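Local structure of hypothetical membrane protein (Corynebacterium glutamicum, 6JS9) at residues 22-25 / 29-32; 75-80 / 115-120; 84-89 / 121-126. The protein binds heme through its N-terminal domain, the piece described here, and probably hands it on within the heme uptake machinery of corynebacteria. All coordinates share one frame; numbering follows the deposited sequence.

How the interactions relate
Past strands 7-9 and 11-14 from the N terminus, the chain reaches helix 19-26, and interaction 1 closes the short turn between it and residues 29-32, leading into strand 33-37. It is complete before the other two begin. Interaction 2 closes a long loop from the end of strand 63-79 to the irregular segment 115-120. Interaction 3 opens inside that loop, at 84-89 on strand 82-97, and ends beyond it at 121-126, so the two cross. Strands 63-79 and 82-97 are sheet neighbours. All three contacts meet at the heme: Tyr-24 of interaction 1 binds the iron, His-77 of interaction 2 is hydrogen-bonded to that tyrosine's hydroxyl, and Leu-85 of interaction 3 packs on both Tyr-24 and the porphyrin.

Interaction 1: 22-25 / 29-32; sequences RNYI and VAKG. With HEM (protoporphyrin IX containing Fe), chain C.
The phenol ring of Tyr-24 is held between the heme and the loop that follows its own helix. Ala-30 offers its methyl to one face, a CH-pi contact with CB 3.9 Å from the ring centroid and 18° off the ring normal. Heme carbons CHA and C1A lie over the opposite face, toward the rim. At the ring edge, near its plane, Val-29 brings in one branch, with CG1 only 3.3 Å from Tyr-24 CE1. The tyrosine CG is anti to the backbone N (chi1 162°), a torsion that carries the hydroxyl to the iron, and Tyr-24 OH binds the heme FE at 2.3 Å as the axial ligand. The same oxygen is hydrogen-bonded to His-77 NE2, which makes the histidine a second-shell partner of the metal.

Behind the ring, Ile-25 CD1 touches Ala-30 CB at 3.7 Å, so this methyl is shared by both helix residues. The turn itself is tied by backbone bonds: Gly-32 N gives a nearly straight one to Ile-25 O (2.8 Å), while that from Ala-30 N to Tyr-24 O (3.5 Å) is weak.

Helix 19-26 and its following loop thus form one side of the heme site. Ile-25 rests on Ile-34 of strand 33-37 and on Leu-85 of strand 82-97, and Ala-30 shares a backbone hydrogen bond with His-77 at the end of strand 63-79.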
loop_
_atom_site.group_PDB
_atom_site.type_symbol
_atom_site.label_atom_id
_atom_site.label_comp_id
_atom_site.label_asym_id
_atom_site.label_seq_id
_atom_site.Cartn_x
_atom_site.Cartn_y
_atom_site.Cartn_z
ATOM N N ARG A 22 6.858 9.455 3.346
ATOM C CA ARG A 22 7.923 9.504 2.343
ATOM C C ARG A 22 8.897 10.636 2.640
ATOM O O ARG A 22 10.112 10.479 2.459
ATOM C CB ARG A 22 7.344 9.661 0.928
ATOM C CG ARG A 22 6.372 8.551 0.516
ATOM C CD ARG A 22 6.162 8.478 -1.003
ATOM N NE ARG A 22 5.781 9.753 -1.607
ATOM C CZ ARG A 22 4.563 10.282 -1.535
ATOM N NH1 ARG A 22 3.603 9.653 -0.873
ATOM N NH2 ARG A 22 4.312 11.444 -2.113
ATOM N N ASN A 23 8.376 11.790 3.080
ATOM C CA ASN A 23 9.231 12.918 3.422
ATOM C C ASN A 23 10.040 12.616 4.674
ATOM O O ASN A 23 11.241 12.903 4.731
ATOM C CB ASN A 23 8.390 14.176 3.640
ATOM C CG ASN A 23 7.878 14.787 2.345
ATOM O OD1 ASN A 23 8.375 14.501 1.253
ATOM N ND2 ASN A 23 6.889 15.659 2.470
ATOM N N TYR A 24 9.381 12.056 5.690
ATOM C CA TYR A 24 10.062 11.613 6.897
ATOM C C TYR A 24 11.260 10.726 6.556
ATOM O O TYR A 24 12.371 10.949 7.055
ATOM C CB TYR A 24 9.050 10.893 7.796
ATOM C CG TYR A 24 9.665 10.028 8.861
ATOM C CD1 TYR A 24 10.336 10.590 9.948
ATOM C CD2 TYR A 24 9.571 8.648 8.786
ATOM C CE1 TYR A 24 10.896 9.790 10.916
ATOM C CE2 TYR A 24 10.118 7.840 9.753
ATOM C CZ TYR A 24 10.788 8.416 10.817
ATOM O OH TYR A 24 11.352 7.608 11.777
ATOM N N ILE A 25 11.060 9.762 5.646
ATOM C CA ILE A 25 12.113 8.821 5.253
ATOM C C ILE A 25 13.210 9.527 4.462
ATOM O O ILE A 25 14.405 9.317 4.703
ATOM C CB ILE A 25 11.516 7.654 4.436
ATOM C CG1 ILE A 25 10.720 6.684 5.321
ATOM C CG2 ILE A 25 12.609 6.928 3.595
ATOM C CD1 ILE A 25 11.486 6.134 6.505
ATOM N N VAL A 29 14.017 12.999 9.745
ATOM C CA VAL A 29 14.955 12.461 10.729
ATOM C C VAL A 29 15.357 11.009 10.438
ATOM O O VAL A 29 16.418 10.566 10.892
ATOM C CB VAL A 29 14.357 12.652 12.146
ATOM C CG1 VAL A 29 13.179 11.730 12.400
ATOM C CG2 VAL A 29 15.431 12.511 13.230
ATOM N N ALA A 30 14.573 10.264 9.651
ATOM C CA ALA A 30 14.934 8.880 9.329
ATOM C C ALA A 30 16.184 8.805 8.458
ATOM O O ALA A 30 16.962 7.850 8.582
ATOM C CB ALA A 30 13.774 8.173 8.624
ATOM N N LYS A 31 16.388 9.789 7.579
ATOM C CA LYS A 31 17.570 9.870 6.720
ATOM C C LYS A 31 17.854 8.530 6.038
ATOM O O LYS A 31 18.931 7.949 6.171
ATOM C CB LYS A 31 18.789 10.353 7.519
ATOM C CG LYS A 31 18.765 11.845 7.799
ATOM C CD LYS A 31 18.435 12.602 6.514
ATOM C CE LYS A 31 17.909 14.001 6.783
ATOM N NZ LYS A 31 18.831 14.757 7.638
ATOM N N GLY A 32 16.857 8.037 5.299
ATOM C CA GLY A 32 16.971 6.748 4.640
ATOM C C GLY A 32 16.632 6.830 3.159
ATOM O O GLY A 32 16.948 7.807 2.473
HETATM C CHA HEM C . 7.969 9.830 13.085
HETATM C CHB HEM C . 7.737 5.061 12.181
HETATM C CHC HEM C . 11.962 4.303 14.477
HETATM C CHD HEM C . 11.957 8.987 15.769
HETATM C C1A HEM C . 7.540 8.604 12.609
HETATM C C2A HEM C . 6.372 8.358 11.788
HETATM C C3A HEM C . 6.296 7.049 11.526
HETATM C C4A HEM C . 7.429 6.408 12.179
HETATM C CMA HEM C . 5.185 6.368 10.680
HETATM C CAA HEM C . 5.411 9.451 11.302
HETATM C CBA HEM C . 6.083 10.247 10.183
HETATM C CGA HEM C . 5.086 11.229 9.634
HETATM O O1A HEM C . 4.291 10.839 8.732
HETATM O O2A HEM C . 5.093 12.394 10.117
HETATM C C1B HEM C . 8.845 4.449 12.730
HETATM C C2B HEM C . 9.107 3.016 12.694
HETATM C C3B HEM C . 10.279 2.793 13.328
HETATM C C4B HEM C . 10.793 4.086 13.776
HETATM C CMB HEM C . 8.142 2.002 12.012
HETATM C CAB HEM C . 11.064 1.474 13.588
HETATM C CBB HEM C . 10.669 0.255 13.196
HETATM C C1C HEM C . 12.340 5.505 15.055
HETATM C C2C HEM C . 13.537 5.747 15.833
HETATM C C3C HEM C . 13.539 7.045 16.192
HETATM C C4C HEM C . 12.345 7.666 15.637
HETATM C CMC HEM C . 14.561 4.638 16.144
HETATM C CAC HEM C . 14.583 7.827 17.034
HETATM C CBC HEM C . 15.664 7.272 17.578
HETATM C C1D HEM C . 10.900 9.636 15.149
HETATM C C2D HEM C . 10.592 11.062 15.213
HETATM C C3D HEM C . 9.489 11.290 14.473
HETATM C C4D HEM C . 9.058 10.025 13.914
HETATM C CMD HEM C . 11.399 12.132 15.989
HETATM C CAD HEM C . 8.781 12.642 14.206
HETATM C CBD HEM C . 9.476 13.220 12.968
HETATM C CGD HEM C . 8.890 14.545 12.538
HETATM O O1D HEM C . 9.595 15.268 11.794
HETATM O O2D HEM C . 7.741 14.895 12.928
HETATM N NA HEM C . 8.158 7.391 12.817
HETATM N NB HEM C . 9.894 5.060 13.403
HETATM N NC HEM C . 11.656 6.698 14.944
HETATM N ND HEM C . 9.936 9.052 14.339
HETATM FE FE HEM C . 10.072 7.107 13.612
#

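Interaction 2: 75-80 / 115-120; sequences LGHQAE and TTYDDI. With HEM (protoporphyrin IX containing Fe), chain C.
Ala-79 and Tyr-117 bring the two backbones closest, their CA atoms 6.2 Å apart, and no backbone hydrogen bond joins the segments. Residues 75-79 are the end of a strand, in which His-77 takes a left-handed conformation, with positive phi and psi. Residues 115-120 are an irregular loop that includes an ST turn, where Asp-118 N donates to Thr-116 OG1 (3.0 Å).

With CG anti to the carbonyl carbon (chi1 -78°), Tyr-117 brings its OH to His-77 ND1, a 2.7 Å hydrogen bond, the hydroxyl lying in the imidazole plane at its edge. The two rings meet rim to rim, their planes 75° apart. One face of the imidazole is taken by pyrrole C of the heme, with His-77 NE2 3.2 Å from heme NC. NE2 is in turn hydrogen-bonded to the hydroxyl of the iron-bound Tyr-24; with both nitrogens held, the rotation of the imidazole is probably fixed. On one side of the phenol ring Tyr-117 CD2 packs on Ala-79 CB at 4.0 Å; on the other, Tyr-117 CE1 lies 3.6 Å from the heme vinyl carbon CBC. Thr-115 reaches the other face of the porphyrin, its CG2 3.6 Å from heme C4C.

The 115-120 loop, between strands 100-110 and 123-127, therefore folds around the heme edge next to the tip of strand 63-79. Ala-79 also rests on Ile-84 of strand 82-97, and Thr-115 touches Phe-166.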
loop_
_atom_site.group_PDB
_atom_site.type_symbol
_atom_site.label_atom_id
_atom_site.label_comp_id
_atom_site.label_asym_id
_atom_site.label_seq_id
_atom_site.Cartn_x
_atom_site.Cartn_y
_atom_site.Cartn_z
ATOM N N LEU A 75 13.622 2.278 4.246
ATOM C CA LEU A 75 14.773 2.184 5.131
ATOM C C LEU A 75 14.903 3.492 5.889
ATOM O O LEU A 75 14.755 4.566 5.301
ATOM C CB LEU A 75 16.075 1.922 4.360
ATOM C CG LEU A 75 16.306 0.546 3.742
ATOM C CD1 LEU A 75 17.571 0.543 2.893
ATOM C CD2 LEU A 75 16.366 -0.551 4.817
ATOM N N GLY A 76 15.183 3.404 7.187
ATOM C CA GLY A 76 15.465 4.599 7.961
ATOM C C GLY A 76 16.286 4.286 9.192
ATOM O O GLY A 76 16.367 3.134 9.634
ATOM N N HIS A 77 16.914 5.331 9.735
ATOM C CA HIS A 77 17.580 5.266 11.039
ATOM C C HIS A 77 18.742 4.265 11.023
ATOM O O HIS A 77 18.740 3.234 11.696
ATOM C CB HIS A 77 16.563 4.923 12.136
ATOM C CG HIS A 77 15.564 6.007 12.380
ATOM N ND1 HIS A 77 15.926 7.265 12.808
ATOM C CD2 HIS A 77 14.218 6.023 12.256
ATOM C CE1 HIS A 77 14.843 8.013 12.924
ATOM N NE2 HIS A 77 13.794 7.283 12.597
ATOM N N GLN A 78 19.758 4.618 10.244
ATOM C CA GLN A 78 20.928 3.765 10.157
ATOM C C GLN A 78 21.703 3.829 11.463
ATOM O O GLN A 78 22.206 4.889 11.846
ATOM C CB GLN A 78 21.814 4.180 8.992
ATOM C CG GLN A 78 23.006 3.257 8.849
ATOM C CD GLN A 78 23.727 3.443 7.547
ATOM O OE1 GLN A 78 23.797 4.551 7.013
ATOM N NE2 GLN A 78 24.267 2.352 7.015
ATOM N N ALA A 79 21.785 2.697 12.156
ATOM C CA ALA A 79 22.534 2.591 13.401
ATOM C C ALA A 79 23.574 1.495 13.230
ATOM O O ALA A 79 23.222 0.331 13.008
ATOM C CB ALA A 79 21.608 2.293 14.581
ATOM N N GLU A 80 24.850 1.872 13.320
ATOM C CA GLU A 80 25.972 0.971 13.035
ATOM C C GLU A 80 25.807 0.488 11.600
ATOM O O GLU A 80 25.821 1.328 10.683
ATOM C CB GLU A 80 26.040 -0.117 14.113
ATOM C CG GLU A 80 26.360 0.421 15.512
ATOM C CD GLU A 80 26.626 -0.677 16.533
ATOM O OE1 GLU A 80 25.666 -1.142 17.189
ATOM O OE2 GLU A 80 27.804 -1.075 16.675
ATOM N N THR A 115 12.282 5.284 20.573
ATOM C CA THR A 115 13.013 6.301 19.818
ATOM C C THR A 115 14.422 6.476 20.381
ATOM O O THR A 115 14.823 7.557 20.809
ATOM C CB THR A 115 12.253 7.624 19.811
ATOM O OG1 THR A 115 11.940 8.007 21.152
ATOM C CG2 THR A 115 10.976 7.495 19.016
ATOM N N THR A 116 15.171 5.371 20.379
ATOM C CA THR A 116 16.601 5.398 20.652
ATOM C C THR A 116 17.311 4.505 19.647
ATOM O O THR A 116 16.713 3.593 19.064
ATOM C CB THR A 116 16.958 4.920 22.069
ATOM O OG1 THR A 116 17.208 3.510 22.037
ATOM C CG2 THR A 116 15.834 5.208 23.050
ATOM N N TYR A 117 18.598 4.771 19.442
ATOM C CA TYR A 117 19.425 3.911 18.610
ATOM C C TYR A 117 20.155 2.847 19.426
ATOM O O TYR A 117 21.120 2.250 18.927
ATOM C CB TYR A 117 20.433 4.737 17.808
ATOM C CG TYR A 117 19.901 5.458 16.577
ATOM C CD1 TYR A 117 18.536 5.559 16.313
ATOM C CD2 TYR A 117 20.783 6.046 15.687
ATOM C CE1 TYR A 117 18.074 6.238 15.180
ATOM C CE2 TYR A 117 20.342 6.716 14.564
ATOM C CZ TYR A 117 18.993 6.812 14.306
ATOM O OH TYR A 117 18.593 7.495 13.168
ATOM N N ASP A 118 19.718 2.613 20.669
ATOM C CA ASP A 118 20.288 1.603 21.556
ATOM C C ASP A 118 19.632 0.247 21.390
ATOM O O ASP A 118 19.967 -0.684 22.130
ATOM C CB ASP A 118 20.153 2.034 23.020
ATOM C CG ASP A 118 21.062 3.188 23.374
ATOM O OD1 ASP A 118 22.245 3.154 22.966
ATOM O OD2 ASP A 118 20.592 4.128 24.055
ATOM N N ASP A 119 18.705 0.117 20.448
ATOM C CA ASP A 119 17.896 -1.085 20.350
ATOM C C ASP A 119 17.283 -1.147 18.958
ATOM O O ASP A 119 17.036 -0.119 18.320
ATOM C CB ASP A 119 16.810 -1.108 21.429
ATOM C CG ASP A 119 16.231 -2.490 21.641
ATOM O OD1 ASP A 119 16.843 -3.474 21.164
ATOM O OD2 ASP A 119 15.160 -2.590 22.285
ATOM N N ILE A 120 17.060 -2.365 18.491
ATOM C CA ILE A 120 16.585 -2.611 17.139
ATOM C C ILE A 120 15.618 -3.786 17.193
ATOM O O ILE A 120 15.794 -4.713 17.990
ATOM C CB ILE A 120 17.764 -2.868 16.171
ATOM C CG1 ILE A 120 17.290 -2.832 14.716
ATOM C CG2 ILE A 120 18.443 -4.190 16.487
ATOM C CD1 ILE A 120 18.416 -2.840 13.723
HETATM C CHA HEM C . 7.969 9.830 13.085
HETATM C CHB HEM C . 7.737 5.061 12.181
HETATM C CHC HEM C . 11.962 4.303 14.477
HETATM C CHD HEM C . 11.957 8.987 15.769
HETATM C C1A HEM C . 7.540 8.604 12.609
HETATM C C2A HEM C . 6.372 8.358 11.788
HETATM C C3A HEM C . 6.296 7.049 11.526
HETATM C C4A HEM C . 7.429 6.408 12.179
HETATM C CMA HEM C . 5.185 6.368 10.680
HETATM C CAA HEM C . 5.411 9.451 11.302
HETATM C CBA HEM C . 6.083 10.247 10.183
HETATM C CGA HEM C . 5.086 11.229 9.634
HETATM O O1A HEM C . 4.291 10.839 8.732
HETATM O O2A HEM C . 5.093 12.394 10.117
HETATM C C1B HEM C . 8.845 4.449 12.730
HETATM C C2B HEM C . 9.107 3.016 12.694
HETATM C C3B HEM C . 10.279 2.793 13.328
HETATM C C4B HEM C . 10.793 4.086 13.776
HETATM C CMB HEM C . 8.142 2.002 12.012
HETATM C CAB HEM C . 11.064 1.474 13.588
HETATM C CBB HEM C . 10.669 0.255 13.196
HETATM C C1C HEM C . 12.340 5.505 15.055
HETATM C C2C HEM C . 13.537 5.747 15.833
HETATM C C3C HEM C . 13.539 7.045 16.192
HETATM C C4C HEM C . 12.345 7.666 15.637
HETATM C CMC HEM C . 14.561 4.638 16.144
HETATM C CAC HEM C . 14.583 7.827 17.034
HETATM C CBC HEM C . 15.664 7.272 17.578
HETATM C C1D HEM C . 10.900 9.636 15.149
HETATM C C2D HEM C . 10.592 11.062 15.213
HETATM C C3D HEM C . 9.489 11.290 14.473
HETATM C C4D HEM C . 9.058 10.025 13.914
HETATM C CMD HEM C . 11.399 12.132 15.989
HETATM C CAD HEM C . 8.781 12.642 14.206
HETATM C CBD HEM C . 9.476 13.220 12.968
HETATM C CGD HEM C . 8.890 14.545 12.538
HETATM O O1D HEM C . 9.595 15.268 11.794
HETATM O O2D HEM C . 7.741 14.895 12.928
HETATM N NA HEM C . 8.158 7.391 12.817
HETATM N NB HEM C . 9.894 5.060 13.403
HETATM N NC HEM C . 11.656 6.698 14.944
HETATM N ND HEM C . 9.936 9.052 14.339
HETATM FE FE HEM C . 10.072 7.107 13.612
#

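Interaction 3: 84-89 / 121-126; sequences ILDTTM and GEYIIS. With HEM (protoporphyrin IX containing Fe), chain C.
Tyr-123 and Asp-86 meet through a single direct hydrogen bond, from Tyr-123 OH to Asp-86 OD2 at 2.7 Å. The hydroxyl comes down on the carboxylate from above, 65° out of its plane. The carboxylate lies at the edge of the phenol ring, close to the ring plane, and the two planes are 82° apart. Asp-86 puts CG anti to its backbone N (chi1 -172°), which carries the acid out to the tyrosine hydroxyl. Its other oxygen, OD1, is hydrogen-bonded to His-73 NE2 of strand 63-79.

A water makes the second polar link. It donates to Ile-84 O (2.9 Å) and accepts from Gly-121 N (2.7 Å), bridging two main chains that do not bond directly. Even the closest pair of CA atoms, those of Asp-86 and Tyr-123, is 8.2 Å apart. Strand 100-110 pairs with both 82-97 and 123-127, so the contact spans strands that are not direct partners in the sheet.

Apolar contacts go to the heme. Leu-85 sets CD1 3.4 Å from heme C2B, over pyrrole B, and Ile-84 brings CG2 to 3.8 Å from the methyl CMC. Across from Gly-76 of the neighbouring strand stand two residues, Ile-84 and Leu-85, the mark of a classic beta bulge, at the corner where the chain turns beside the porphyrin.

Arg-110 of strand 100-110 also joins in: it makes a cation-pi contact with the Tyr-123 ring, and its side chain touches Asp-86. Hydrogen bonds to both carboxylate oxygens, with this arginine close by, probably favour the ionised form of the buried acid. The two bonds should also hold the carboxylate fixed, while the neighbouring residue, Leu-85, turns an apolar side chain to the heme.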
loop_
_atom_site.group_PDB
_atom_site.type_symbol
_atom_site.label_atom_id
_atom_site.label_comp_id
_atom_site.label_asym_id
_atom_site.label_seq_id
_atom_site.Cartn_x
_atom_site.Cartn_y
_atom_site.Cartn_z
ATOM N N ILE A 84 17.333 0.689 11.588
ATOM C CA ILE A 84 16.366 0.402 12.645
ATOM C C ILE A 84 14.937 0.430 12.105
ATOM O O ILE A 84 14.090 -0.358 12.544
ATOM C CB ILE A 84 16.565 1.363 13.829
ATOM C CG1 ILE A 84 17.943 1.127 14.451
ATOM C CG2 ILE A 84 15.491 1.147 14.876
ATOM C CD1 ILE A 84 18.198 1.953 15.686
ATOM N N LEU A 85 14.638 1.309 11.146
ATOM C CA LEU A 85 13.392 1.226 10.385
ATOM C C LEU A 85 13.699 0.474 9.095
ATOM O O LEU A 85 14.429 0.981 8.236
ATOM C CB LEU A 85 12.811 2.611 10.097
ATOM C CG LEU A 85 11.377 2.658 9.524
ATOM C CD1 LEU A 85 10.722 4.016 9.815
ATOM C CD2 LEU A 85 11.321 2.378 8.012
ATOM N N ASP A 86 13.132 -0.730 8.953
ATOM C CA ASP A 86 13.338 -1.557 7.757
ATOM C C ASP A 86 12.009 -2.267 7.462
ATOM O O ASP A 86 11.760 -3.361 7.976
ATOM C CB ASP A 86 14.486 -2.540 7.971
ATOM C CG ASP A 86 14.873 -3.302 6.708
ATOM O OD1 ASP A 86 14.042 -3.446 5.792
ATOM O OD2 ASP A 86 16.026 -3.775 6.626
ATOM N N THR A 87 11.174 -1.638 6.621
ATOM C CA THR A 87 9.835 -2.115 6.295
ATOM C C THR A 87 9.716 -2.342 4.798
ATOM O O THR A 87 10.009 -1.441 4.002
ATOM C CB THR A 87 8.752 -1.131 6.722
ATOM O OG1 THR A 87 8.816 -0.934 8.135
ATOM C CG2 THR A 87 7.352 -1.660 6.329
ATOM N N THR A 88 9.270 -3.537 4.427
ATOM C CA THR A 88 9.022 -3.908 3.042
ATOM C C THR A 88 7.548 -4.250 2.870
ATOM O O THR A 88 7.004 -5.086 3.605
ATOM C CB THR A 88 9.888 -5.097 2.618
ATOM O OG1 THR A 88 11.266 -4.724 2.683
ATOM C CG2 THR A 88 9.550 -5.522 1.180
ATOM N N MET A 89 6.913 -3.593 1.907
ATOM C CA MET A 89 5.507 -3.779 1.596
ATOM C C MET A 89 5.404 -4.450 0.238
ATOM O O MET A 89 5.974 -3.949 -0.737
ATOM C CB MET A 89 4.814 -2.423 1.590
ATOM C CG MET A 89 3.385 -2.433 1.181
ATOM S SD MET A 89 2.781 -0.744 1.248
ATOM C CE MET A 89 3.285 -0.303 2.908
ATOM N N GLY A 121 14.572 -3.725 16.373
ATOM C CA GLY A 121 13.595 -4.790 16.326
ATOM C C GLY A 121 13.974 -5.891 15.353
ATOM O O GLY A 121 14.660 -5.663 14.356
ATOM N N GLU A 122 13.519 -7.100 15.664
ATOM C CA GLU A 122 13.597 -8.200 14.719
ATOM C C GLU A 122 12.503 -8.041 13.665
ATOM O O GLU A 122 11.505 -7.342 13.872
ATOM C CB GLU A 122 13.451 -9.547 15.433
ATOM C CG GLU A 122 14.195 -9.650 16.770
ATOM C CD GLU A 122 15.314 -10.691 16.766
ATOM O OE1 GLU A 122 15.965 -10.870 15.713
ATOM O OE2 GLU A 122 15.542 -11.333 17.820
ATOM N N TYR A 123 12.699 -8.693 12.522
ATOM C CA TYR A 123 11.699 -8.640 11.464
ATOM C C TYR A 123 10.425 -9.359 11.902
ATOM O O TYR A 123 10.476 -10.464 12.454
ATOM C CB TYR A 123 12.252 -9.260 10.181
ATOM C CG TYR A 123 13.350 -8.443 9.542
ATOM C CD1 TYR A 123 13.052 -7.288 8.831
ATOM C CD2 TYR A 123 14.676 -8.824 9.640
ATOM C CE1 TYR A 123 14.041 -6.536 8.244
ATOM C CE2 TYR A 123 15.677 -8.071 9.055
ATOM C CZ TYR A 123 15.354 -6.926 8.363
ATOM O OH TYR A 123 16.340 -6.166 7.777
ATOM N N ILE A 124 9.281 -8.713 11.690
ATOM C CA ILE A 124 7.969 -9.318 11.899
ATOM C C ILE A 124 7.324 -9.526 10.536
ATOM O O ILE A 124 7.231 -8.583 9.736
ATOM C CB ILE A 124 7.071 -8.435 12.781
ATOM C CG1 ILE A 124 7.728 -8.150 14.126
ATOM C CG2 ILE A 124 5.704 -9.079 12.971
ATOM C CD1 ILE A 124 6.889 -7.237 14.993
ATOM N N ILE A 125 6.879 -10.750 10.271
ATOM C CA ILE A 125 6.153 -11.061 9.048
ATOM C C ILE A 125 4.664 -10.882 9.321
ATOM O O ILE A 125 4.089 -11.573 10.170
ATOM C CB ILE A 125 6.446 -12.487 8.558
ATOM C CG1 ILE A 125 7.935 -12.812 8.634
ATOM C CG2 ILE A 125 5.926 -12.656 7.128
ATOM C CD1 ILE A 125 8.792 -11.937 7.778
ATOM N N SER A 126 4.032 -9.969 8.596
ATOM C CA SER A 126 2.599 -9.722 8.726
ATOM C C SER A 126 1.984 -9.909 7.342
ATOM O O SER A 126 2.046 -9.009 6.499
ATOM C CB SER A 126 2.334 -8.323 9.286
ATOM O OG SER A 126 2.973 -8.146 10.533
HETATM C CHA HEM C . 7.969 9.830 13.085
HETATM C CHB HEM C . 7.737 5.061 12.181
HETATM C CHC HEM C . 11.962 4.303 14.477
HETATM C CHD HEM C . 11.957 8.987 15.769
HETATM C C1A HEM C . 7.540 8.604 12.609
HETATM C C2A HEM C . 6.372 8.358 11.788
HETATM C C3A HEM C . 6.296 7.049 11.526
HETATM C C4A HEM C . 7.429 6.408 12.179
HETATM C CMA HEM C . 5.185 6.368 10.680
HETATM C CAA HEM C . 5.411 9.451 11.302
HETATM C CBA HEM C . 6.083 10.247 10.183
HETATM C CGA HEM C . 5.086 11.229 9.634
HETATM O O1A HEM C . 4.291 10.839 8.732
HETATM O O2A HEM C . 5.093 12.394 10.117
HETATM C C1B HEM C . 8.845 4.449 12.730
HETATM C C2B HEM C . 9.107 3.016 12.694
HETATM C C3B HEM C . 10.279 2.793 13.328
HETATM C C4B HEM C . 10.793 4.086 13.776
HETATM C CMB HEM C . 8.142 2.002 12.012
HETATM C CAB HEM C . 11.064 1.474 13.588
HETATM C CBB HEM C . 10.669 0.255 13.196
HETATM C C1C HEM C . 12.340 5.505 15.055
HETATM C C2C HEM C . 13.537 5.747 15.833
HETATM C C3C HEM C . 13.539 7.045 16.192
HETATM C C4C HEM C . 12.345 7.666 15.637
HETATM C CMC HEM C . 14.561 4.638 16.144
HETATM C CAC HEM C . 14.583 7.827 17.034
HETATM C CBC HEM C . 15.664 7.272 17.578
HETATM C C1D HEM C . 10.900 9.636 15.149
HETATM C C2D HEM C . 10.592 11.062 15.213
HETATM C C3D HEM C . 9.489 11.290 14.473
HETATM C C4D HEM C . 9.058 10.025 13.914
HETATM C CMD HEM C . 11.399 12.132 15.989
HETATM C CAD HEM C . 8.781 12.642 14.206
HETATM C CBD HEM C . 9.476 13.220 12.968
HETATM C CGD HEM C . 8.890 14.545 12.538
HETATM O O1D HEM C . 9.595 15.268 11.794
HETATM O O2D HEM C . 7.741 14.895 12.928
HETATM N NA HEM C . 8.158 7.391 12.817
HETATM N NB HEM C . 9.894 5.060 13.403
HETATM N NC HEM C . 11.656 6.698 14.944
HETATM N ND HEM C . 9.936 9.052 14.339
HETATM FE FE HEM C . 10.072 7.107 13.612
HETATM O O HOH W 1 13.610 -1.578 15.150
#